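Local atomic coordinates of putative alpha-galactosidase/melibiase (PDB entry 4OGZ), a protein that probably hydrolyses terminal, non-reducing alpha-D-galactose residues from alpha-D-galactosides, as a member of glycosyl hydrolase family 27. Residues E38-P49 with Y71-L81; I8-P17 with V127-G135. All coordinates share one frame; numbering follows the deposited sequence.

Contact 1. Residues E38-P49 with Y71-L81; sequences ERPIKWHAENLP and YKVMLKAENAL
Trp43 and Ala77 face each other across an antiparallel pair of strands in the N-terminal Ig-like domain. Strand 42-46 is the outermost strand of its sheet within the chain, and strand 69-79 lies next to it. The axes of 42-46 and of the 71-79 part approach to 4.6 Å. Three hydrogen-bonded pairs, Lys42 with Glu78, His44 with Lys76 and Glu46 with Met74, alternate with the non-hydrogen-bonded pairs Trp43-Ala77 and Ala45-Leu75. The side chains of the non-hydrogen-bonded pairs, with Ile41 and Val73, make the apolar face, and Trp43, Ala45 and Leu48 reach Leu54 of the second sheet. His44, Lys76 and Glu78 are on the other face.

Val73 packs against Ala45, Leu48 and Pro49 at the end of the pair where segment 38-49 leaves the strand. Its CB is 4.0 Å from Glu46 O. CG1, anti to the backbone N (chi1 178°), comes closer to Glu46 O, at 3.4 Å, and also meets Ala45 CB and Leu48 CD2. CG2 touches Asn47 O and Pro49 CD. Next along, Pro49 CB sits over one face of the Tyr71 ring, 3.8 Å from its centroid, a CH-pi contact. The Trp43 ring carries Ile41 CG2 over the centre of one face. Tyr71 OH bonds to Glu67 O, and Trp43 NE1 to Thr35 OG1.

Side-chain amides prolong the ladder past both ends. Asn47 ND2 gives an almost straight bond to Lys72 O (3.0 Å), which lies in the amide plane. At the other end, Asn79 OD1 accepts from Leu81 N, closing an Asx turn. A water accepts from Ala80 N and donates to Pro40 O. Asn79 ND2 reaches Glu38 O at 2.8 Å, in the carbonyl plane and on a lone pair.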
loop_
_atom_site.group_PDB
_atom_site.type_symbol
_atom_site.label_atom_id
_atom_site.label_comp_id
_atom_site.label_asym_id
_atom_site.label_seq_id
_atom_site.Cartn_x
_atom_site.Cartn_y
_atom_site.Cartn_z
ATOM N N GLU A 38 -12.238 21.079 -5.996
ATOM C CA GLU A 38 -11.628 22.382 -6.137
ATOM C C GLU A 38 -11.212 22.955 -4.783
ATOM O O GLU A 38 -11.905 22.826 -3.797
ATOM C CB GLU A 38 -12.586 23.334 -6.832
ATOM C CG GLU A 38 -11.951 24.681 -7.163
ATOM C CD GLU A 38 -12.859 25.636 -7.936
ATOM O OE1 GLU A 38 -13.131 25.372 -9.136
ATOM O OE2 GLU A 38 -13.282 26.661 -7.355
ATOM N N ARG A 39 -10.056 23.595 -4.769
ATOM C CA ARG A 39 -9.545 24.272 -3.595
ATOM C C ARG A 39 -9.926 25.752 -3.617
ATOM O O ARG A 39 -10.131 26.321 -4.676
ATOM C CB ARG A 39 -8.017 24.129 -3.540
ATOM C CG ARG A 39 -7.521 22.960 -2.719
ATOM C CD ARG A 39 -8.202 21.635 -3.048
ATOM N NE ARG A 39 -7.738 20.617 -2.125
ATOM C CZ ARG A 39 -8.074 19.330 -2.155
ATOM N NH1 ARG A 39 -8.938 18.870 -3.055
ATOM N NH2 ARG A 39 -7.566 18.505 -1.245
ATOM N N PRO A 40 -9.973 26.396 -2.455
ATOM C CA PRO A 40 -9.687 25.824 -1.153
ATOM C C PRO A 40 -10.856 25.011 -0.620
ATOM O O PRO A 40 -12.002 25.192 -1.050
ATOM C CB PRO A 40 -9.436 27.050 -0.269
ATOM C CG PRO A 40 -10.115 28.164 -0.953
ATOM C CD PRO A 40 -10.173 27.846 -2.405
ATOM N N ILE A 41 -10.519 24.095 0.283
ATOM C CA ILE A 41 -11.469 23.256 0.982
ATOM C C ILE A 41 -11.368 23.526 2.474
ATOM O O ILE A 41 -10.303 23.789 2.990
ATOM C CB ILE A 41 -11.179 21.781 0.655
ATOM C CG1 ILE A 41 -11.709 21.485 -0.744
ATOM C CG2 ILE A 41 -11.803 20.831 1.669
ATOM C CD1 ILE A 41 -11.453 20.091 -1.235
ATOM N N LYS A 42 -12.497 23.438 3.165
ATOM C CA LYS A 42 -12.531 23.470 4.615
ATOM C C LYS A 42 -13.227 22.211 5.141
ATOM O O LYS A 42 -14.253 21.794 4.608
ATOM C CB LYS A 42 -13.309 24.688 5.112
ATOM C CG LYS A 42 -12.757 25.323 6.372
ATOM C CD LYS A 42 -13.747 26.323 6.944
ATOM C CE LYS A 42 -13.346 26.758 8.349
ATOM N NZ LYS A 42 -13.857 28.107 8.708
ATOM N N TRP A 43 -12.691 21.652 6.214
ATOM C CA TRP A 43 -13.174 20.402 6.738
ATOM C C TRP A 43 -13.848 20.608 8.085
ATOM O O TRP A 43 -13.536 21.539 8.821
ATOM C CB TRP A 43 -12.027 19.435 6.935
ATOM C CG TRP A 43 -11.500 18.824 5.731
ATOM C CD1 TRP A 43 -11.865 17.635 5.191
ATOM C CD2 TRP A 43 -10.440 19.338 4.910
ATOM N NE1 TRP A 43 -11.096 17.374 4.069
ATOM C CE2 TRP A 43 -10.213 18.406 3.885
ATOM C CE3 TRP A 43 -9.657 20.479 4.951
ATOM C CZ2 TRP A 43 -9.208 18.590 2.896
ATOM C CZ3 TRP A 43 -8.674 20.667 3.967
ATOM C CH2 TRP A 43 -8.460 19.723 2.973
ATOM N N HIS A 44 -14.776 19.718 8.394
ATOM C CA HIS A 44 -15.417 19.707 9.697
ATOM C C HIS A 44 -15.548 18.284 10.143
ATOM O O HIS A 44 -15.648 17.364 9.321
ATOM C CB HIS A 44 -16.796 20.415 9.665
ATOM C CG HIS A 44 -16.706 21.828 9.203
ATOM N ND1 HIS A 44 -16.575 22.891 10.075
ATOM C CD2 HIS A 44 -16.636 22.351 7.953
ATOM C CE1 HIS A 44 -16.478 24.012 9.381
ATOM N NE2 HIS A 44 -16.514 23.713 8.091
ATOM N N ALA A 45 -15.499 18.111 11.458
ATOM C CA ALA A 45 -15.657 16.807 12.031
ATOM C C ALA A 45 -16.609 16.926 13.197
ATOM O O ALA A 45 -16.475 17.818 14.001
ATOM C CB ALA A 45 -14.324 16.268 12.493
ATOM N N GLU A 46 -17.586 16.036 13.260
ATOM C CA GLU A 46 -18.465 15.948 14.408
ATOM C C GLU A 46 -18.190 14.595 15.054
ATOM O O GLU A 46 -17.945 13.575 14.384
ATOM C CB GLU A 46 -19.925 16.174 13.985
ATOM C CG GLU A 46 -20.993 15.898 15.043
ATOM C CD GLU A 46 -20.939 16.837 16.253
ATOM O OE1 GLU A 46 -20.055 17.720 16.298
ATOM O OE2 GLU A 46 -21.792 16.707 17.169
ATOM N N ASN A 47 -18.135 14.595 16.371
ATOM C CA ASN A 47 -17.959 13.346 17.109
ATOM C C ASN A 47 -16.542 12.738 17.104
ATOM O O ASN A 47 -16.381 11.528 17.216
ATOM C CB ASN A 47 -18.919 12.286 16.556
ATOM C CG ASN A 47 -19.537 11.489 17.659
ATOM O OD1 ASN A 47 -19.949 12.060 18.656
ATOM N ND2 ASN A 47 -19.541 10.161 17.527
ATOM N N LEU A 48 -15.525 13.571 16.997
ATOM C CA LEU A 48 -14.158 13.080 17.159
ATOM C C LEU A 48 -13.960 12.589 18.577
ATOM O O LEU A 48 -14.348 13.279 19.492
ATOM C CB LEU A 48 -13.140 14.177 16.906
ATOM C CG LEU A 48 -12.718 14.448 15.473
ATOM C CD1 LEU A 48 -11.944 15.759 15.485
ATOM C CD2 LEU A 48 -11.900 13.296 14.880
ATOM N N PRO A 49 -13.329 11.415 18.766
ATOM C CA PRO A 49 -13.093 10.932 20.133
ATOM C C PRO A 49 -12.211 11.879 20.952
ATOM O O PRO A 49 -11.438 12.652 20.373
ATOM C CB PRO A 49 -12.364 9.605 19.916
ATOM C CG PRO A 49 -11.780 9.693 18.567
ATOM C CD PRO A 49 -12.727 10.534 17.760
ATOM N N TYR A 71 -14.998 4.344 17.112
ATOM C CA TYR A 71 -15.544 5.671 17.076
ATOM C C TYR A 71 -15.941 6.101 15.668
ATOM O O TYR A 71 -15.147 6.023 14.741
ATOM C CB TYR A 71 -14.516 6.634 17.593
ATOM C CG TYR A 71 -13.934 6.267 18.906
ATOM C CD1 TYR A 71 -14.553 6.657 20.098
ATOM C CD2 TYR A 71 -12.738 5.584 18.994
ATOM C CE1 TYR A 71 -14.001 6.347 21.327
ATOM C CE2 TYR A 71 -12.169 5.287 20.220
ATOM C CZ TYR A 71 -12.811 5.666 21.391
ATOM O OH TYR A 71 -12.252 5.353 22.613
ATOM N N LYS A 72 -17.171 6.572 15.518
ATOM C CA LYS A 72 -17.728 6.924 14.224
ATOM C C LYS A 72 -17.837 8.451 14.176
ATOM O O LYS A 72 -18.616 9.078 14.913
ATOM C CB LYS A 72 -19.073 6.191 14.010
ATOM C CG LYS A 72 -18.944 4.671 13.951
ATOM C CD LYS A 72 -20.285 3.924 14.107
ATOM C CE LYS A 72 -20.156 2.674 14.988
ATOM N NZ LYS A 72 -21.169 1.609 14.710
ATOM N N VAL A 73 -17.025 9.035 13.314
ATOM C CA VAL A 73 -16.871 10.449 13.178
ATOM C C VAL A 73 -17.532 10.867 11.879
ATOM O O VAL A 73 -17.321 10.211 10.840
ATOM C CB VAL A 73 -15.358 10.806 13.123
ATOM C CG1 VAL A 73 -15.149 12.309 12.924
ATOM C CG2 VAL A 73 -14.636 10.277 14.369
HETATM N N MSE A 74 -18.237 11.996 11.873
HETATM C CA MSE A 74 -18.855 12.479 10.632
HETATM C C MSE A 74 -18.007 13.601 10.133
HETATM O O MSE A 74 -17.790 14.560 10.846
HETATM C CB MSE A 74 -20.310 12.923 10.813
HETATM C CG MSE A 74 -21.178 11.696 11.139
HETATM SE SE MSE A 74 -21.406 10.384 9.650
HETATM C CE MSE A 74 -21.336 11.600 8.123
ATOM N N LEU A 75 -17.494 13.446 8.911
ATOM C CA LEU A 75 -16.665 14.448 8.261
ATOM C C LEU A 75 -17.455 15.176 7.187
ATOM O O LEU A 75 -18.300 14.596 6.492
ATOM C CB LEU A 75 -15.428 13.812 7.628
ATOM C CG LEU A 75 -14.541 12.906 8.499
ATOM C CD1 LEU A 75 -13.444 12.287 7.655
ATOM C CD2 LEU A 75 -13.955 13.668 9.664
ATOM N N LYS A 76 -17.190 16.464 7.084
ATOM C CA LYS A 76 -17.739 17.255 6.031
ATOM C C LYS A 76 -16.603 18.054 5.399
ATOM O O LYS A 76 -15.755 18.580 6.103
ATOM C CB LYS A 76 -18.832 18.167 6.587
ATOM C CG LYS A 76 -19.717 18.788 5.520
ATOM C CD LYS A 76 -21.058 19.272 6.055
ATOM C CE LYS A 76 -22.023 19.477 4.886
ATOM N NZ LYS A 76 -23.299 20.138 5.264
ATOM N N ALA A 77 -16.575 18.096 4.072
ATOM C CA ALA A 77 -15.664 18.950 3.338
ATOM C C ALA A 77 -16.462 19.901 2.470
ATOM O O ALA A 77 -17.435 19.500 1.821
ATOM C CB ALA A 77 -14.721 18.117 2.483
ATOM N N GLU A 78 -16.057 21.162 2.440
ATOM C CA GLU A 78 -16.826 22.176 1.703
ATOM C C GLU A 78 -15.912 23.016 0.854
ATOM O O GLU A 78 -14.773 23.300 1.253
ATOM C CB GLU A 78 -17.645 23.064 2.684
ATOM C CG GLU A 78 -18.228 22.298 3.870
ATOM C CD GLU A 78 -19.233 23.092 4.702
ATOM O OE1 GLU A 78 -18.848 24.156 5.221
ATOM O OE2 GLU A 78 -20.395 22.632 4.856
ATOM N N ASN A 79 -16.387 23.375 -0.340
ATOM C CA ASN A 79 -15.709 24.373 -1.158
ATOM C C ASN A 79 -16.740 25.287 -1.847
ATOM O O ASN A 79 -17.929 25.180 -1.580
ATOM C CB ASN A 79 -14.716 23.720 -2.164
ATOM C CG ASN A 79 -15.389 22.838 -3.208
ATOM O OD1 ASN A 79 -16.603 22.888 -3.420
ATOM N ND2 ASN A 79 -14.579 22.040 -3.901
ATOM N N ALA A 80 -16.290 26.143 -2.761
ATOM C CA ALA A 80 -17.182 27.055 -3.471
ATOM C C ALA A 80 -18.239 26.364 -4.329
ATOM O O ALA A 80 -19.215 26.983 -4.707
ATOM C CB ALA A 80 -16.370 28.009 -4.337
ATOM N N LEU A 81 -18.079 25.078 -4.611
ATOM C CA LEU A 81 -19.036 24.380 -5.467
ATOM C C LEU A 81 -19.981 23.469 -4.711
ATOM O O LEU A 81 -20.990 23.053 -5.261
ATOM C CB LEU A 81 -18.288 23.568 -6.519
ATOM C CG LEU A 81 -17.265 24.336 -7.383
ATOM C CD1 LEU A 81 -16.592 23.393 -8.368
ATOM C CD2 LEU A 81 -17.909 25.507 -8.121
HETATM O O HOH W 1 -13.444 26.662 -2.759
#

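Contact 2. Residues I8-P17 with V127-G135; sequences IFEGKPCINP and VENGMRDLG
Phe9 pushes its ring end between Asp133 and the chain at Glu128-Gly130. Asp133 OD2 lies in the ring plane at the edge, 3.3 Å from Phe9 CE1, with the carboxylate turned 87° from the ring. Phe9 CE2 is as near to Glu128 O. With CG2 anti to the backbone N and CG1 beside it (chi1 -60°), Ile8 turns CG2 to Gly130 CA and lets CD1 reach Leu134 CD1 (4.0 Å). Asn16 ND2 donates to Asp133 O at 2.8 Å, a nearly straight bond. A water donates to both Pro17 O and Leu134 O.

Further out, Asn129 OD1 accepts from Met131 N in an Asx turn beyond helix 116-128, where Gly130 has left helical angles with positive phi. Asp133 OD1 is gripped by Tyr32 OH, Thr35 N and Arg39 NH2, which fix the carboxylate beside Phe9. Asn16 ND2 also bonds to Ser36 OG.

This seam joins the N-terminal Ig-like domain to the turn after the first long helix of the probable catalytic TIM barrel. The carboxylate oxygen faces the weakly positive C-H rim of Phe9, so the contact is probably mildly attractive, while the salt bridge to Arg39 would balance the buried charge of Asp133.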
loop_
_atom_site.group_PDB
_atom_site.type_symbol
_atom_site.label_atom_id
_atom_site.label_comp_id
_atom_site.label_asym_id
_atom_site.label_seq_id
_atom_site.Cartn_x
_atom_site.Cartn_y
_atom_site.Cartn_z
ATOM N N ILE A 8 -8.769 15.776 -10.198
ATOM C CA ILE A 8 -8.814 15.566 -8.745
ATOM C C ILE A 8 -9.087 16.862 -7.952
ATOM O O ILE A 8 -9.680 16.839 -6.869
ATOM C CB ILE A 8 -7.479 14.930 -8.238
ATOM C CG1 ILE A 8 -7.207 13.576 -8.888
ATOM C CG2 ILE A 8 -7.482 14.773 -6.734
ATOM C CD1 ILE A 8 -8.142 12.467 -8.475
ATOM N N PHE A 9 -8.661 17.980 -8.508
ATOM C CA PHE A 9 -8.819 19.278 -7.882
ATOM C C PHE A 9 -9.846 20.152 -8.589
ATOM O O PHE A 9 -9.701 21.371 -8.664
ATOM C CB PHE A 9 -7.453 19.971 -7.834
ATOM C CG PHE A 9 -6.418 19.179 -7.100
ATOM C CD1 PHE A 9 -6.648 18.797 -5.793
ATOM C CD2 PHE A 9 -5.230 18.809 -7.706
ATOM C CE1 PHE A 9 -5.714 18.073 -5.107
ATOM C CE2 PHE A 9 -4.277 18.089 -7.013
ATOM C CZ PHE A 9 -4.528 17.714 -5.704
ATOM N N GLU A 10 -10.899 19.527 -9.087
ATOM C CA GLU A 10 -12.016 20.255 -9.634
ATOM C C GLU A 10 -13.289 19.717 -9.030
ATOM O O GLU A 10 -13.310 18.588 -8.545
ATOM C CB GLU A 10 -12.029 20.087 -11.128
ATOM C CG GLU A 10 -10.972 20.968 -11.743
ATOM C CD GLU A 10 -11.018 20.907 -13.228
ATOM O OE1 GLU A 10 -10.772 19.795 -13.748
ATOM O OE2 GLU A 10 -11.335 21.957 -13.849
ATOM N N GLY A 11 -14.332 20.542 -9.018
ATOM C CA GLY A 11 -15.657 20.064 -8.646
ATOM C C GLY A 11 -15.969 20.142 -7.174
ATOM O O GLY A 11 -15.202 20.658 -6.383
ATOM N N LYS A 12 -17.147 19.640 -6.832
ATOM C CA LYS A 12 -17.578 19.497 -5.461
ATOM C C LYS A 12 -16.551 18.627 -4.709
ATOM O O LYS A 12 -15.861 17.828 -5.317
ATOM C CB LYS A 12 -18.989 18.881 -5.428
ATOM N N PRO A 13 -16.419 18.812 -3.373
ATOM C CA PRO A 13 -15.544 17.949 -2.596
ATOM C C PRO A 13 -15.971 16.502 -2.683
ATOM O O PRO A 13 -17.129 16.202 -2.928
ATOM C CB PRO A 13 -15.730 18.460 -1.156
ATOM C CG PRO A 13 -16.140 19.887 -1.322
ATOM C CD PRO A 13 -17.058 19.826 -2.511
ATOM N N CYS A 14 -15.035 15.597 -2.498
ATOM C CA CYS A 14 -15.409 14.200 -2.335
ATOM C C CYS A 14 -14.379 13.560 -1.407
ATOM O O CYS A 14 -13.180 13.479 -1.745
ATOM C CB CYS A 14 -15.503 13.514 -3.687
ATOM S SG CYS A 14 -15.840 11.758 -3.578
ATOM N N ILE A 15 -14.854 13.137 -0.237
ATOM C CA ILE A 15 -14.060 12.546 0.804
ATOM C C ILE A 15 -13.798 11.089 0.456
ATOM O O ILE A 15 -14.694 10.274 0.422
ATOM C CB ILE A 15 -14.758 12.671 2.204
ATOM C CG1 ILE A 15 -14.804 14.132 2.625
ATOM C CG2 ILE A 15 -14.012 11.838 3.236
ATOM C CD1 ILE A 15 -15.583 14.420 3.881
ATOM N N ASN A 16 -12.541 10.774 0.176
ATOM C CA ASN A 16 -12.176 9.492 -0.357
ATOM C C ASN A 16 -11.726 8.499 0.708
ATOM O O ASN A 16 -11.364 8.888 1.818
ATOM C CB ASN A 16 -11.072 9.689 -1.407
ATOM C CG ASN A 16 -11.542 10.561 -2.556
ATOM O OD1 ASN A 16 -12.675 10.398 -3.012
ATOM N ND2 ASN A 16 -10.706 11.502 -3.007
ATOM N N PRO A 17 -11.783 7.207 0.373
ATOM C CA PRO A 17 -11.312 6.161 1.257
ATOM C C PRO A 17 -9.830 6.374 1.584
ATOM O O PRO A 17 -9.121 7.005 0.807
ATOM C CB PRO A 17 -11.441 4.892 0.413
ATOM C CG PRO A 17 -12.419 5.190 -0.650
ATOM C CD PRO A 17 -12.483 6.679 -0.808
ATOM N N VAL A 127 1.451 15.691 -2.262
ATOM C CA VAL A 127 0.507 16.739 -1.864
ATOM C C VAL A 127 -0.146 17.375 -3.086
ATOM O O VAL A 127 -1.352 17.558 -3.131
ATOM C CB VAL A 127 1.220 17.808 -1.024
ATOM C CG1 VAL A 127 0.414 19.096 -0.962
ATOM C CG2 VAL A 127 1.478 17.257 0.365
ATOM N N GLU A 128 0.662 17.686 -4.091
ATOM C CA GLU A 128 0.259 18.524 -5.180
ATOM C C GLU A 128 -0.282 17.756 -6.379
ATOM O O GLU A 128 -0.948 18.347 -7.214
ATOM C CB GLU A 128 1.470 19.365 -5.650
ATOM C CG GLU A 128 1.925 20.435 -4.653
ATOM C CD GLU A 128 3.338 20.935 -4.903
ATOM O OE1 GLU A 128 3.814 20.866 -6.066
ATOM O OE2 GLU A 128 3.983 21.383 -3.925
ATOM N N ASN A 129 -0.034 16.448 -6.472
ATOM C CA ASN A 129 -0.336 15.737 -7.714
ATOM C C ASN A 129 -1.565 14.868 -7.662
ATOM O O ASN A 129 -1.834 14.180 -8.634
ATOM C CB ASN A 129 0.873 14.900 -8.188
ATOM C CG ASN A 129 1.171 13.703 -7.291
ATOM O OD1 ASN A 129 0.371 13.302 -6.454
ATOM N ND2 ASN A 129 2.350 13.130 -7.469
ATOM N N GLY A 130 -2.300 14.875 -6.530
ATOM C CA GLY A 130 -3.458 14.043 -6.421
ATOM C C GLY A 130 -3.340 12.812 -5.550
ATOM O O GLY A 130 -4.360 12.342 -5.030
HETATM N N MSE A 131 -2.126 12.293 -5.351
HETATM C CA MSE A 131 -1.959 10.985 -4.665
HETATM C C MSE A 131 -2.366 11.060 -3.211
HETATM O O MSE A 131 -3.044 10.144 -2.713
HETATM C CB MSE A 131 -0.536 10.422 -4.789
HETATM C CG MSE A 131 -0.225 10.119 -6.270
HETATM SE SE MSE A 131 1.636 9.517 -6.406
HETATM C CE MSE A 131 1.654 8.018 -5.128
ATOM N N ARG A 132 -1.991 12.134 -2.510
ATOM C CA ARG A 132 -2.413 12.264 -1.110
ATOM C C ARG A 132 -3.922 12.268 -0.988
ATOM O O ARG A 132 -4.504 11.735 -0.013
ATOM C CB ARG A 132 -1.844 13.525 -0.457
ATOM C CG ARG A 132 -2.072 13.609 1.037
ATOM C CD ARG A 132 -1.398 14.788 1.690
ATOM N NE ARG A 132 -2.043 16.050 1.335
ATOM C CZ ARG A 132 -2.073 17.136 2.094
ATOM N NH1 ARG A 132 -1.486 17.166 3.281
ATOM N NH2 ARG A 132 -2.673 18.206 1.646
ATOM N N ASP A 133 -4.583 12.863 -1.964
ATOM C CA ASP A 133 -6.059 12.934 -1.891
ATOM C C ASP A 133 -6.781 11.664 -2.338
ATOM O O ASP A 133 -8.009 11.568 -2.205
ATOM C CB ASP A 133 -6.533 14.184 -2.645
ATOM C CG ASP A 133 -6.187 15.433 -1.887
ATOM O OD1 ASP A 133 -6.682 15.543 -0.745
ATOM O OD2 ASP A 133 -5.385 16.278 -2.380
ATOM N N LEU A 134 -6.007 10.678 -2.797
ATOM C CA LEU A 134 -6.494 9.325 -3.040
ATOM C C LEU A 134 -6.008 8.316 -2.035
ATOM O O LEU A 134 -6.304 7.110 -2.142
ATOM C CB LEU A 134 -6.095 8.891 -4.461
ATOM C CG LEU A 134 -6.770 9.741 -5.531
ATOM C CD1 LEU A 134 -6.417 9.210 -6.907
ATOM C CD2 LEU A 134 -8.290 9.769 -5.395
ATOM N N GLY A 135 -5.343 8.777 -0.989
ATOM C CA GLY A 135 -5.076 7.920 0.158
ATOM C C GLY A 135 -3.685 7.408 0.262
ATOM O O GLY A 135 -3.359 6.689 1.211
HETATM O O HOH W 2 -9.279 6.862 -1.940
#

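Contact 1 lies within the Ig-like domain, whereas contact 2 joins that domain to the TIM barrel. Both are partly buried. Contact 1 is a regular backbone ladder with one apolar face packed inward and one polar face largely at the surface. Contact 2 has no ladder and depends on a few side chains, one direct hydrogen bond and a bridging water. Their centres are about 13 Å apart, and they meet at Gly11, whose carbonyl oxygen probably accepts from Glu38 N as well as from Asn79 ND2. Pro13 packs on Ala77 nearby. Arg39 also leads from segment 38-49 to contact 2.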